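Local atomic coordinates of Non-ribosomal peptide synthetase (PDB entry 3WV4), a protein that is a non-ribosomal peptide synthetase whose modelled part belongs to the AMP-binding enzyme family of the ANL superfamily. Residues 95-100 with 401-406; 135-140 with 198-203; 276-281 with 300-305; 294-299 with 324-329. All coordinates share one frame; numbering follows the deposited sequence.

Contact 1 (95-100 with 401-406)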
loop_
_atom_site.group_PDB
_atom_site.type_symbol
_atom_site.label_atom_id
_atom_site.label_comp_id
_atom_site.label_asym_id
_atom_site.label_seq_id
_atom_site.Cartn_x
_atom_site.Cartn_y
_atom_site.Cartn_z
ATOM N N GLY A 95 -8.528 -9.195 16.128
ATOM C CA GLY A 95 -7.822 -10.351 15.565
ATOM C C GLY A 95 -8.570 -11.045 14.459
ATOM O O GLY A 95 -7.989 -11.806 13.701
ATOM N N GLU A 96 -9.865 -10.767 14.344
ATOM C CA GLU A 96 -10.699 -11.427 13.330
ATOM C C GLU A 96 -10.527 -10.692 12.025
ATOM O O GLU A 96 -10.181 -9.500 12.024
ATOM C CB GLU A 96 -12.168 -11.470 13.772
ATOM C CG GLU A 96 -12.364 -12.278 15.069
ATOM C CD GLU A 96 -13.826 -12.608 15.363
ATOM O OE1 GLU A 96 -14.676 -11.678 15.369
ATOM O OE2 GLU A 96 -14.123 -13.809 15.574
ATOM N N ARG A 97 -10.768 -11.396 10.918
ATOM C CA ARG A 97 -10.572 -10.843 9.599
ATOM C C ARG A 97 -11.886 -10.377 8.983
ATOM O O ARG A 97 -12.957 -10.949 9.253
ATOM C CB ARG A 97 -9.928 -11.863 8.637
ATOM C CG ARG A 97 -8.425 -12.131 8.780
ATOM C CD ARG A 97 -8.072 -12.891 10.043
ATOM N NE ARG A 97 -8.795 -14.169 10.124
ATOM C CZ ARG A 97 -9.062 -14.811 11.249
ATOM N NH1 ARG A 97 -8.640 -14.331 12.392
ATOM N NH2 ARG A 97 -9.728 -15.964 11.218
ATOM N N ILE A 98 -11.779 -9.359 8.120
ATOM C CA ILE A 98 -12.836 -9.019 7.188
ATOM C C ILE A 98 -12.239 -8.947 5.796
ATOM O O ILE A 98 -11.163 -8.396 5.604
ATOM C CB ILE A 98 -13.555 -7.715 7.535
ATOM C CG1 ILE A 98 -12.647 -6.489 7.408
ATOM C CG2 ILE A 98 -14.098 -7.802 8.950
ATOM C CD1 ILE A 98 -13.388 -5.188 7.676
ATOM N N VAL A 99 -12.934 -9.549 4.851
ATOM C CA VAL A 99 -12.569 -9.478 3.474
ATOM C C VAL A 99 -13.367 -8.415 2.759
ATOM O O VAL A 99 -14.600 -8.339 2.904
ATOM C CB VAL A 99 -12.867 -10.809 2.754
ATOM C CG1 VAL A 99 -12.785 -10.607 1.257
ATOM C CG2 VAL A 99 -11.850 -11.857 3.162
ATOM N N VAL A 100 -12.671 -7.637 1.945
ATOM C CA VAL A 100 -13.191 -6.417 1.419
ATOM C C VAL A 100 -12.819 -6.388 -0.041
ATOM O O VAL A 100 -11.620 -6.483 -0.376
ATOM C CB VAL A 100 -12.539 -5.212 2.145
ATOM C CG1 VAL A 100 -13.065 -3.924 1.581
ATOM C CG2 VAL A 100 -12.811 -5.283 3.637
ATOM N N TYR A 401 3.734 -15.604 6.233
ATOM C CA TYR A 401 2.529 -15.817 5.482
ATOM C C TYR A 401 1.428 -16.282 6.411
ATOM O O TYR A 401 1.691 -16.996 7.365
ATOM C CB TYR A 401 2.763 -16.852 4.383
ATOM C CG TYR A 401 3.890 -16.467 3.450
ATOM C CD1 TYR A 401 3.770 -15.369 2.607
ATOM C CD2 TYR A 401 5.079 -17.172 3.434
ATOM C CE1 TYR A 401 4.797 -15.003 1.748
ATOM C CE2 TYR A 401 6.119 -16.823 2.578
ATOM C CZ TYR A 401 5.973 -15.733 1.731
ATOM O OH TYR A 401 7.023 -15.350 0.892
ATOM N N TRP A 402 0.191 -15.890 6.142
ATOM C CA TRP A 402 -0.904 -16.212 7.024
ATOM C C TRP A 402 -1.140 -17.760 7.079
ATOM O O TRP A 402 -1.374 -18.387 6.045
ATOM C CB TRP A 402 -2.132 -15.482 6.519
ATOM C CG TRP A 402 -3.426 -15.844 7.144
ATOM C CD1 TRP A 402 -4.466 -16.482 6.537
ATOM C CD2 TRP A 402 -3.836 -15.580 8.475
ATOM N NE1 TRP A 402 -5.525 -16.601 7.400
ATOM C CE2 TRP A 402 -5.148 -16.092 8.614
ATOM C CE3 TRP A 402 -3.243 -14.929 9.566
ATOM C CZ2 TRP A 402 -5.873 -15.990 9.796
ATOM C CZ3 TRP A 402 -3.970 -14.842 10.775
ATOM C CH2 TRP A 402 -5.272 -15.379 10.870
ATOM N N ARG A 403 -1.034 -18.331 8.291
ATOM C CA ARG A 403 -1.308 -19.750 8.571
ATOM C C ARG A 403 -0.605 -20.725 7.625
ATOM O O ARG A 403 -1.202 -21.698 7.161
ATOM C CB ARG A 403 -2.814 -20.010 8.549
ATOM C CG ARG A 403 -3.537 -19.235 9.631
ATOM C CD ARG A 403 -4.965 -19.698 9.789
ATOM N NE ARG A 403 -5.635 -19.032 10.901
ATOM C CZ ARG A 403 -6.950 -19.010 11.077
ATOM N NH1 ARG A 403 -7.772 -19.594 10.215
ATOM N NH2 ARG A 403 -7.446 -18.385 12.111
ATOM N N ALA A 404 0.660 -20.456 7.350
ATOM C CA ALA A 404 1.444 -21.305 6.473
ATOM C C ALA A 404 2.868 -21.354 7.009
ATOM O O ALA A 404 3.767 -20.814 6.395
ATOM C CB ALA A 404 1.415 -20.764 5.052
ATOM N N PRO A 405 3.072 -21.992 8.179
ATOM C CA PRO A 405 4.404 -21.976 8.836
ATOM C C PRO A 405 5.540 -22.547 7.965
ATOM O O PRO A 405 6.651 -22.046 7.985
ATOM C CB PRO A 405 4.201 -22.852 10.086
ATOM C CG PRO A 405 2.721 -22.930 10.291
ATOM C CD PRO A 405 2.102 -22.814 8.921
ATOM N N GLU A 406 5.233 -23.582 7.205
ATOM C CA GLU A 406 6.230 -24.283 6.400
ATOM C C GLU A 406 6.808 -23.356 5.341
ATOM O O GLU A 406 8.032 -23.147 5.266
ATOM C CB GLU A 406 5.575 -25.507 5.734
ATOM C CG GLU A 406 6.486 -26.405 4.937
ATOM C CD GLU A 406 7.157 -27.461 5.797
ATOM O OE1 GLU A 406 7.836 -27.090 6.784
ATOM O OE2 GLU A 406 7.009 -28.663 5.489
#

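Contact 2 (135-140 with 198-203)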
loop_
_atom_site.group_PDB
_atom_site.type_symbol
_atom_site.label_atom_id
_atom_site.label_comp_id
_atom_site.label_asym_id
_atom_site.label_seq_id
_atom_site.Cartn_x
_atom_site.Cartn_y
_atom_site.Cartn_z
ATOM N N ARG A 135 -13.305 -18.332 -3.583
ATOM C CA ARG A 135 -13.573 -19.312 -2.537
ATOM C C ARG A 135 -12.309 -19.713 -1.797
ATOM O O ARG A 135 -12.343 -19.857 -0.587
ATOM C CB ARG A 135 -14.343 -20.578 -3.030
ATOM C CG ARG A 135 -13.596 -21.530 -3.924
ATOM C CD ARG A 135 -14.354 -22.871 -4.038
ATOM N NE ARG A 135 -15.793 -22.685 -3.818
ATOM C CZ ARG A 135 -16.693 -22.473 -4.778
ATOM N NH1 ARG A 135 -16.339 -22.427 -6.065
ATOM N NH2 ARG A 135 -17.968 -22.342 -4.439
ATOM N N SER A 136 -11.222 -19.960 -2.525
ATOM C CA SER A 136 -9.947 -20.401 -1.929
ATOM C C SER A 136 -9.361 -19.322 -1.002
ATOM O O SER A 136 -8.972 -19.593 0.129
ATOM C CB SER A 136 -8.946 -20.724 -3.055
ATOM O OG SER A 136 -7.654 -20.943 -2.537
ATOM N N VAL A 137 -9.326 -18.097 -1.503
ATOM C CA VAL A 137 -8.701 -16.977 -0.786
ATOM C C VAL A 137 -9.543 -16.644 0.453
ATOM O O VAL A 137 -9.015 -16.549 1.569
ATOM C CB VAL A 137 -8.519 -15.762 -1.725
ATOM C CG1 VAL A 137 -8.117 -14.511 -0.956
ATOM C CG2 VAL A 137 -7.448 -16.073 -2.761
ATOM N N ILE A 138 -10.858 -16.575 0.275
ATOM C CA ILE A 138 -11.745 -16.268 1.380
ATOM C C ILE A 138 -11.654 -17.299 2.481
ATOM O O ILE A 138 -11.509 -16.943 3.648
ATOM C CB ILE A 138 -13.191 -16.101 0.896
ATOM C CG1 ILE A 138 -13.240 -14.848 0.025
ATOM C CG2 ILE A 138 -14.173 -16.041 2.067
ATOM C CD1 ILE A 138 -14.604 -14.474 -0.477
ATOM N N ALA A 139 -11.692 -18.585 2.116
ATOM C CA ALA A 139 -11.506 -19.664 3.093
ATOM C C ALA A 139 -10.107 -19.612 3.702
ATOM O O ALA A 139 -9.941 -19.866 4.883
ATOM C CB ALA A 139 -11.740 -21.052 2.455
ATOM N N ASP A 140 -9.084 -19.315 2.931
ATOM C CA ASP A 140 -7.760 -19.190 3.577
ATOM C C ASP A 140 -7.778 -18.018 4.613
ATOM O O ASP A 140 -7.274 -18.157 5.727
ATOM C CB ASP A 140 -6.665 -18.971 2.560
ATOM C CG ASP A 140 -5.274 -19.024 3.193
ATOM O OD1 ASP A 140 -4.880 -20.145 3.517
ATOM O OD2 ASP A 140 -4.607 -17.955 3.377
ATOM N N LEU A 198 -3.821 -8.483 5.676
ATOM C CA LEU A 198 -3.343 -9.646 4.931
ATOM C C LEU A 198 -3.303 -9.286 3.492
ATOM O O LEU A 198 -4.304 -8.864 2.918
ATOM C CB LEU A 198 -4.263 -10.889 5.059
ATOM C CG LEU A 198 -4.533 -11.470 6.452
ATOM C CD1 LEU A 198 -5.237 -12.816 6.324
ATOM C CD2 LEU A 198 -3.251 -11.627 7.287
ATOM N N ILE A 199 -2.155 -9.452 2.887
ATOM C CA ILE A 199 -2.029 -9.118 1.481
ATOM C C ILE A 199 -1.837 -10.383 0.708
ATOM O O ILE A 199 -0.762 -10.992 0.794
ATOM C CB ILE A 199 -0.811 -8.257 1.215
ATOM C CG1 ILE A 199 -0.913 -6.907 1.909
ATOM C CG2 ILE A 199 -0.617 -8.064 -0.286
ATOM C CD1 ILE A 199 -1.945 -5.986 1.265
ATOM N N TYR A 200 -2.841 -10.778 -0.079
ATOM C CA TYR A 200 -2.725 -12.011 -0.850
ATOM C C TYR A 200 -1.844 -11.766 -2.051
ATOM O O TYR A 200 -2.150 -10.921 -2.855
ATOM C CB TYR A 200 -4.127 -12.553 -1.205
ATOM C CG TYR A 200 -4.640 -13.394 -0.077
ATOM C CD1 TYR A 200 -4.312 -14.737 0.006
ATOM C CD2 TYR A 200 -5.389 -12.847 0.964
ATOM C CE1 TYR A 200 -4.762 -15.520 1.071
ATOM C CE2 TYR A 200 -5.819 -13.614 2.024
ATOM C CZ TYR A 200 -5.520 -14.964 2.065
ATOM O OH TYR A 200 -5.909 -15.741 3.124
ATOM N N THR A 201 -0.738 -12.486 -2.156
ATOM C CA THR A 201 0.174 -12.414 -3.339
ATOM C C THR A 201 -0.017 -13.580 -4.374
ATOM O O THR A 201 0.417 -13.508 -5.514
ATOM C CB THR A 201 1.633 -12.495 -2.859
ATOM O OG1 THR A 201 1.801 -13.699 -2.091
ATOM C CG2 THR A 201 1.942 -11.301 -1.973
ATOM N N SER A 202 -0.721 -14.625 -3.991
ATOM C CA SER A 202 -0.914 -15.776 -4.896
ATOM C C SER A 202 -1.924 -15.534 -6.032
ATOM O O SER A 202 -2.991 -14.996 -5.854
ATOM C CB SER A 202 -1.377 -16.936 -4.075
ATOM O OG SER A 202 -2.402 -16.545 -3.208
ATOM N N GLY A 203 -1.561 -15.970 -7.222
ATOM C CA GLY A 203 -2.448 -15.888 -8.375
ATOM C C GLY A 203 -3.451 -17.048 -8.403
ATOM O O GLY A 203 -3.468 -17.949 -7.528
#

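Contact 3 (276-281 with 300-305)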
loop_
_atom_site.group_PDB
_atom_site.type_symbol
_atom_site.label_atom_id
_atom_site.label_comp_id
_atom_site.label_asym_id
_atom_site.label_seq_id
_atom_site.Cartn_x
_atom_site.Cartn_y
_atom_site.Cartn_z
ATOM N N SER A 276 -6.886 15.368 -16.115
ATOM C CA SER A 276 -7.098 15.024 -14.712
ATOM C C SER A 276 -5.891 15.422 -13.844
ATOM O O SER A 276 -6.050 15.979 -12.763
ATOM C CB SER A 276 -7.380 13.529 -14.571
ATOM O OG SER A 276 -7.997 13.038 -15.749
ATOM N N LEU A 277 -4.688 15.114 -14.309
ATOM C CA LEU A 277 -3.512 15.418 -13.534
ATOM C C LEU A 277 -3.375 16.887 -13.293
ATOM O O LEU A 277 -3.169 17.308 -12.158
ATOM C CB LEU A 277 -2.253 14.905 -14.221
ATOM C CG LEU A 277 -2.215 13.369 -14.193
ATOM C CD1 LEU A 277 -1.194 12.812 -15.189
ATOM C CD2 LEU A 277 -1.801 12.942 -12.798
ATOM N N ARG A 278 -3.461 17.651 -14.369
ATOM C CA ARG A 278 -3.306 19.103 -14.319
ATOM C C ARG A 278 -4.383 19.741 -13.464
ATOM O O ARG A 278 -4.103 20.563 -12.575
ATOM C CB ARG A 278 -3.284 19.707 -15.739
ATOM C CG ARG A 278 -3.303 21.255 -15.789
ATOM C CD ARG A 278 -3.597 21.821 -17.184
ATOM N NE ARG A 278 -3.134 20.876 -18.203
ATOM C CZ ARG A 278 -3.902 20.275 -19.112
ATOM N NH1 ARG A 278 -5.205 20.534 -19.220
ATOM N NH2 ARG A 278 -3.330 19.422 -19.947
ATOM N N GLU A 279 -5.623 19.375 -13.737
ATOM C CA GLU A 279 -6.745 19.954 -13.029
ATOM C C GLU A 279 -6.796 19.566 -11.556
ATOM O O GLU A 279 -7.382 20.279 -10.773
ATOM C CB GLU A 279 -8.064 19.606 -13.748
ATOM C CG GLU A 279 -8.150 20.317 -15.101
ATOM C CD GLU A 279 -9.504 20.169 -15.794
ATOM O OE1 GLU A 279 -10.398 19.517 -15.206
ATOM O OE2 GLU A 279 -9.663 20.719 -16.922
ATOM N N SER A 280 -6.208 18.428 -11.172
ATOM C CA SER A 280 -6.167 18.042 -9.744
ATOM C C SER A 280 -5.004 18.756 -9.065
ATOM O O SER A 280 -4.898 18.786 -7.872
ATOM C CB SER A 280 -6.059 16.523 -9.634
ATOM O OG SER A 280 -4.841 16.057 -10.205
ATOM N N GLY A 281 -4.099 19.347 -9.816
ATOM C CA GLY A 281 -2.967 19.981 -9.156
ATOM C C GLY A 281 -1.969 18.877 -8.734
ATOM O O GLY A 281 -1.104 19.124 -7.910
ATOM N N ARG A 300 1.907 14.150 -25.735
ATOM C CA ARG A 300 2.059 14.653 -27.096
ATOM C C ARG A 300 0.759 15.269 -27.608
ATOM O O ARG A 300 0.773 16.242 -28.342
ATOM C CB ARG A 300 2.484 13.512 -28.036
ATOM C CG ARG A 300 3.978 13.185 -28.000
ATOM C CD ARG A 300 4.352 11.881 -28.718
ATOM N NE ARG A 300 3.395 11.498 -29.763
ATOM C CZ ARG A 300 3.323 12.035 -30.991
ATOM N NH1 ARG A 300 4.159 12.997 -31.391
ATOM N NH2 ARG A 300 2.398 11.602 -31.842
ATOM N N ARG A 301 -0.367 14.693 -27.216
ATOM C CA ARG A 301 -1.675 15.246 -27.598
ATOM C C ARG A 301 -2.094 16.465 -26.746
ATOM O O ARG A 301 -3.133 17.053 -27.025
ATOM C CB ARG A 301 -2.776 14.163 -27.539
ATOM C CG ARG A 301 -2.624 13.022 -28.551
ATOM C CD ARG A 301 -3.598 13.110 -29.742
ATOM N NE ARG A 301 -3.551 14.386 -30.479
ATOM C CZ ARG A 301 -2.574 14.771 -31.309
ATOM N NH1 ARG A 301 -1.511 13.994 -31.540
ATOM N NH2 ARG A 301 -2.650 15.960 -31.907
ATOM N N ASP A 302 -1.300 16.854 -25.737
ATOM C CA ASP A 302 -1.712 17.932 -24.841
ATOM C C ASP A 302 -0.550 18.852 -24.395
ATOM O O ASP A 302 0.111 18.583 -23.377
ATOM C CB ASP A 302 -2.452 17.321 -23.637
ATOM C CG ASP A 302 -3.121 18.370 -22.753
ATOM O OD1 ASP A 302 -2.729 19.558 -22.822
ATOM O OD2 ASP A 302 -4.016 18.005 -21.965
ATOM N N PRO A 303 -0.338 19.976 -25.121
ATOM C CA PRO A 303 0.794 20.891 -24.861
ATOM C C PRO A 303 0.661 21.788 -23.591
ATOM O O PRO A 303 1.584 22.546 -23.272
ATOM C CB PRO A 303 0.838 21.742 -26.138
ATOM C CG PRO A 303 -0.600 21.832 -26.553
ATOM C CD PRO A 303 -1.283 20.567 -26.095
ATOM N N GLU A 304 -0.459 21.690 -22.880
ATOM C CA GLU A 304 -0.645 22.393 -21.597
ATOM C C GLU A 304 0.034 21.668 -20.449
ATOM O O GLU A 304 0.224 22.260 -19.400
ATOM C CB GLU A 304 -2.131 22.547 -21.257
ATOM C CG GLU A 304 -2.690 23.867 -21.726
ATOM C CD GLU A 304 -4.176 23.967 -21.474
ATOM O OE1 GLU A 304 -4.571 24.304 -20.348
ATOM O OE2 GLU A 304 -4.936 23.663 -22.406
ATOM N N GLY A 305 0.331 20.379 -20.659
ATOM C CA GLY A 305 1.119 19.557 -19.727
ATOM C C GLY A 305 0.476 19.296 -18.374
ATOM O O GLY A 305 -0.747 19.254 -18.227
#

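Contact 4 (294-299 with 324-329)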
loop_
_atom_site.group_PDB
_atom_site.type_symbol
_atom_site.label_atom_id
_atom_site.label_comp_id
_atom_site.label_asym_id
_atom_site.label_seq_id
_atom_site.Cartn_x
_atom_site.Cartn_y
_atom_site.Cartn_z
ATOM N N MET A 294 1.761 5.088 -21.455
ATOM C CA MET A 294 0.474 5.703 -21.788
ATOM C C MET A 294 0.531 7.221 -21.535
ATOM O O MET A 294 0.060 8.009 -22.366
ATOM C CB MET A 294 -0.639 5.084 -20.959
ATOM C CG MET A 294 -2.066 5.288 -21.471
ATOM S SD MET A 294 -3.373 5.013 -20.215
ATOM C CE MET A 294 -2.828 3.515 -19.361
ATOM N N LEU A 295 1.096 7.622 -20.388
ATOM C CA LEU A 295 1.228 9.038 -20.070
ATOM C C LEU A 295 2.123 9.827 -21.062
ATOM O O LEU A 295 1.822 10.952 -21.417
ATOM C CB LEU A 295 1.752 9.242 -18.632
ATOM C CG LEU A 295 1.787 10.710 -18.089
ATOM C CD1 LEU A 295 0.561 11.527 -18.472
ATOM C CD2 LEU A 295 1.998 10.854 -16.581
ATOM N N THR A 296 3.221 9.244 -21.496
ATOM C CA THR A 296 4.112 9.923 -22.442
ATOM C C THR A 296 3.472 10.019 -23.855
ATOM O O THR A 296 3.582 11.046 -24.526
ATOM C CB THR A 296 5.432 9.179 -22.529
ATOM O OG1 THR A 296 5.167 7.811 -22.841
ATOM C CG2 THR A 296 6.190 9.260 -21.170
ATOM N N THR A 297 2.790 8.951 -24.265
ATOM C CA THR A 297 1.952 8.902 -25.468
ATOM C C THR A 297 0.834 9.992 -25.439
ATOM O O THR A 297 0.691 10.764 -26.406
ATOM C CB THR A 297 1.386 7.470 -25.596
ATOM O OG1 THR A 297 2.486 6.567 -25.770
ATOM C CG2 THR A 297 0.413 7.312 -26.749
ATOM N N LEU A 298 0.120 10.099 -24.306
ATOM C CA LEU A 298 -0.964 11.093 -24.155
ATOM C C LEU A 298 -0.492 12.556 -24.125
ATOM O O LEU A 298 -1.230 13.476 -24.516
ATOM C CB LEU A 298 -1.813 10.849 -22.902
ATOM C CG LEU A 298 -2.886 9.776 -22.810
ATOM C CD1 LEU A 298 -2.625 8.577 -23.685
ATOM C CD2 LEU A 298 -3.074 9.336 -21.360
ATOM N N ILE A 299 0.720 12.775 -23.645
ATOM C CA ILE A 299 1.191 14.149 -23.407
ATOM C C ILE A 299 1.485 14.894 -24.708
ATOM O O ILE A 299 1.282 16.101 -24.768
ATOM C CB ILE A 299 2.393 14.183 -22.438
ATOM C CG1 ILE A 299 2.501 15.559 -21.773
ATOM C CG2 ILE A 299 3.680 13.783 -23.127
ATOM C CD1 ILE A 299 1.387 15.883 -20.811
ATOM N N ILE A 324 11.761 6.864 -19.405
ATOM C CA ILE A 324 12.335 7.795 -18.460
ATOM C C ILE A 324 12.552 9.130 -19.128
ATOM O O ILE A 324 12.132 10.160 -18.612
ATOM C CB ILE A 324 13.657 7.276 -17.862
ATOM C CG1 ILE A 324 13.402 5.981 -17.068
ATOM C CG2 ILE A 324 14.285 8.320 -16.943
ATOM C CD1 ILE A 324 14.697 5.208 -16.795
ATOM N N ASP A 325 13.169 9.091 -20.299
ATOM C CA ASP A 325 13.532 10.277 -21.044
ATOM C C ASP A 325 12.279 11.033 -21.429
ATOM O O ASP A 325 12.223 12.270 -21.307
ATOM C CB ASP A 325 14.335 9.920 -22.300
ATOM C CG ASP A 325 15.757 9.378 -21.994
ATOM O OD1 ASP A 325 16.286 9.549 -20.857
ATOM O OD2 ASP A 325 16.335 8.732 -22.914
ATOM N N ALA A 326 11.261 10.293 -21.852
ATOM C CA ALA A 326 10.048 10.912 -22.341
ATOM C C ALA A 326 9.326 11.638 -21.205
ATOM O O ALA A 326 8.729 12.689 -21.403
ATOM C CB ALA A 326 9.166 9.862 -22.930
ATOM N N LEU A 327 9.389 11.062 -20.008
ATOM C CA LEU A 327 8.730 11.647 -18.878
ATOM C C LEU A 327 9.446 12.932 -18.507
ATOM O O LEU A 327 8.808 13.913 -18.149
ATOM C CB LEU A 327 8.801 10.729 -17.672
ATOM C CG LEU A 327 7.803 9.593 -17.544
ATOM C CD1 LEU A 327 8.290 8.741 -16.381
ATOM C CD2 LEU A 327 6.344 10.039 -17.384
ATOM N N ARG A 328 10.770 12.896 -18.558
ATOM C CA ARG A 328 11.550 14.055 -18.150
ATOM C C ARG A 328 11.358 15.205 -19.124
ATOM O O ARG A 328 11.305 16.366 -18.724
ATOM C CB ARG A 328 13.010 13.708 -18.009
ATOM C CG ARG A 328 13.313 13.064 -16.684
ATOM C CD ARG A 328 14.764 12.644 -16.615
ATOM N NE ARG A 328 15.014 11.967 -15.352
ATOM C CZ ARG A 328 15.831 10.924 -15.198
ATOM N NH1 ARG A 328 16.457 10.421 -16.238
ATOM N NH2 ARG A 328 16.028 10.372 -13.987
ATOM N N SER A 329 11.211 14.847 -20.403
ATOM C CA SER A 329 10.976 15.810 -21.436
ATOM C C SER A 329 9.586 16.480 -21.287
ATOM O O SER A 329 9.467 17.683 -21.409
ATOM C CB SER A 329 11.140 15.117 -22.793
ATOM O OG SER A 329 10.982 16.009 -23.860
#

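Contact 1 (95-100 with 401-406)
Arg97, which meets both Trp402 and Arg403 across this contact, is held through two of its guanidinium nitrogens. NH1 turns back to Gly95 O at 2.9 Å in a bent bond, and NE gives a further hydrogen bond to Ala141 O. The curl comes from the middle of the chain: chi2 of 70° and chi3 of 57° fold the group round toward the 401-406 turn instead of letting it run straight out. Trp402 CZ2 then lies over one face of the guanidinium, 3.5 Å from Arg97 NE, with the indole and guanidinium planes 43° apart. This is an inclined packing, not a parallel stack. Over one face of the indole lies Arg403 CG, 3.7 Å above the ring plane and near its centre. The extended Arg403 chain carries its own guanidinium to Arg97, where the two NH2 atoms stand 3.4 Å apart. Both are donors, so no bond links them. The closeness of the like charges is probably eased by Asp142, which forms a salt bridge with Arg403 NH1 and a long, weak ion pair with Arg97 NH2. Trp402 NE1 is satisfied by Asp140 O. A type II turn from Tyr401 to Ala404 presents Trp402 and Arg403 together, Ala404 being the N-cap of helix 405-411. On the other side, Arg97 begins strand 97-101, which runs parallel between strands 121-124 and 145-148, while Trp402 also packs on Leu195, Leu198 and Tyr200 of strand 195-200.

Contact 2 (135-140 with 198-203)
Val137 and Asp140, one helical turn apart, both meet Tyr200, joining helix 131-141 to the end of strand 195-200. That strand leads into Thr201, Ser202 and Gly203, consistent with the start of the Thr/Ser/Gly-rich signature loop of the ANL superfamily. The tight part of the contact begins with a CH-pi arrangement: Val137 CG1 sits 3.6 Å from the centroid of the Tyr200 ring and 8° off its normal, so the methyl is centred over the face. CG1 is the branch placed anti to the backbone N of Val137, with its nearest ring atom, Tyr200 CD2, at 3.7 Å. Leu198, on the same side of the strand, packs on Trp402 and on strand 121-124. The loose side lies toward loop residues 201-203 and the helix face bearing Ala139, whose CB points away from the strand. Ser202 comes no nearer than 5.1 Å with its side chain, and Ala139 and Gly203 are exposed to solvent. The second tight point is at the hydroxyl end of the ring, where the partly exposed Asp140 meets it. Its carboxylate approaches the edge of the ring, and the two planes are 82° apart, close to perpendicular. With face and hydroxyl both engaged, the ring is probably restrained from swinging. The phenol donates in a short bond, Tyr200 OH to Asp140 OD2 at 2.6 Å, received on the anti lone pair of OD2, away from the other carboxylate oxygen.

Contact 3 (276-281 with 300-305)
Arg278 leaves helix 273-280 with chi1 at 173°, which carries CG away from the backbone N, and a bend at chi3 then turns the guanidinium edge toward Gly305 and Asp302. Asp302 has the same first-torsion arrangement and comes from the opposite direction. The carbonyl of Gly305 is held side-on by two nitrogens: Arg278 NE lies 2.9 Å from Gly305 O, and Arg278 NH2 lies 3.1 Å from the same atom. The NH2 bond falls in the carbonyl plane on a lone pair, whereas NE is tilted out of that plane. NH2 also makes the salt bridge, with Arg278 NH2 to Asp302 OD2 at 2.6 Å. The oxygen lies in the guanidinium plane, but the nitrogen stands 39° above the carboxylate plane, so the two groups do not meet as a flat pair. Glu304 covers one face, its CB 3.4 Å above the guanidinium plane. The link from Arg278 NH1 to Glu304 OE1 is long, at 4.0 Å, and purely electrostatic, since no N-H points at the oxygen. Asp302 is itself held by its second oxygen, OD1, which accepts from Glu304 N at 3.1 Å. One arginine thus ties the helix, shortly before its Schellman end at Gly281, to the loop that follows helix 289-300. That loop contains a type I beta turn, Asp302 to Gly305, combined with an Asx turn at Asp302.

Contact 4 (294-299 with 324-329)
Two neighbouring helices of the alpha/beta part of the fold pack here through Thr296, Ala326 and Leu327. Helix 289-300 connects the parallel strands 284-287 and 311-314, and helix 321-330 connects 311-314 to the parallel strand 335-340, so each is the helix of a beta-alpha-beta crossover. The axes of segments 294-299 and 324-329 cross at 45° and approach to 9.4 Å, with the closest backbone pair at Thr296 and Ala326, whose CA atoms are 6.0 Å apart. The small side chains of Thr296 and Ala326 are consistent with this close CA approach. The closest contact is made by one methyl: Thr296 CG2 lies 3.5 Å from Ala326 CB. The same methyl faces the next residue too, with Thr296 CG2 at 3.9 Å from Leu327 CD2, so it settles between the alanine and the leucine branch. The threonine rotation explains this: at chi1 of 54° OG1 sits between the backbone N and the carbonyl carbon, which sets CG2 on the side of the partner helix. The hydroxyl is used within its own helix, bonded to Ser293 O, and the interface between the segments has no hydrogen bond. Leu327 leans in from the flank, its CB direction running along the interface while the end of the side chain comes closer. Its CD2 meets Leu295 CD2 at 4.5 Å, a looser apolar touch on the more buried side, where both leucines pack on Phe312 of strand 311-314. Adjacent helices packed against the strand that joins them are the arrangement of consecutive beta-alpha-beta units.

Overall arrangement
The four contacts form two touching pairs. Contacts 1 and 2 have centres 9 Å apart and join directly: Trp402 CG lies 3.6 Å from Leu198 CD1, so strand 195-200 serves both. Contacts 3 and 4, centres 12 Å apart, are bridged by Gly305 CA to Ile299 CD1 at 3.8 Å and by Leu277 CD1 to Leu295 CD1 at 3.9 Å, and their segments alternate along the chain. The pairs are remote from each other, with centres 36 to 42 Å apart and nearest atoms at least about 22 Å apart. Contact 1 spans the sequence of the other three, yet lies across the chain's centre from contacts 3 and 4.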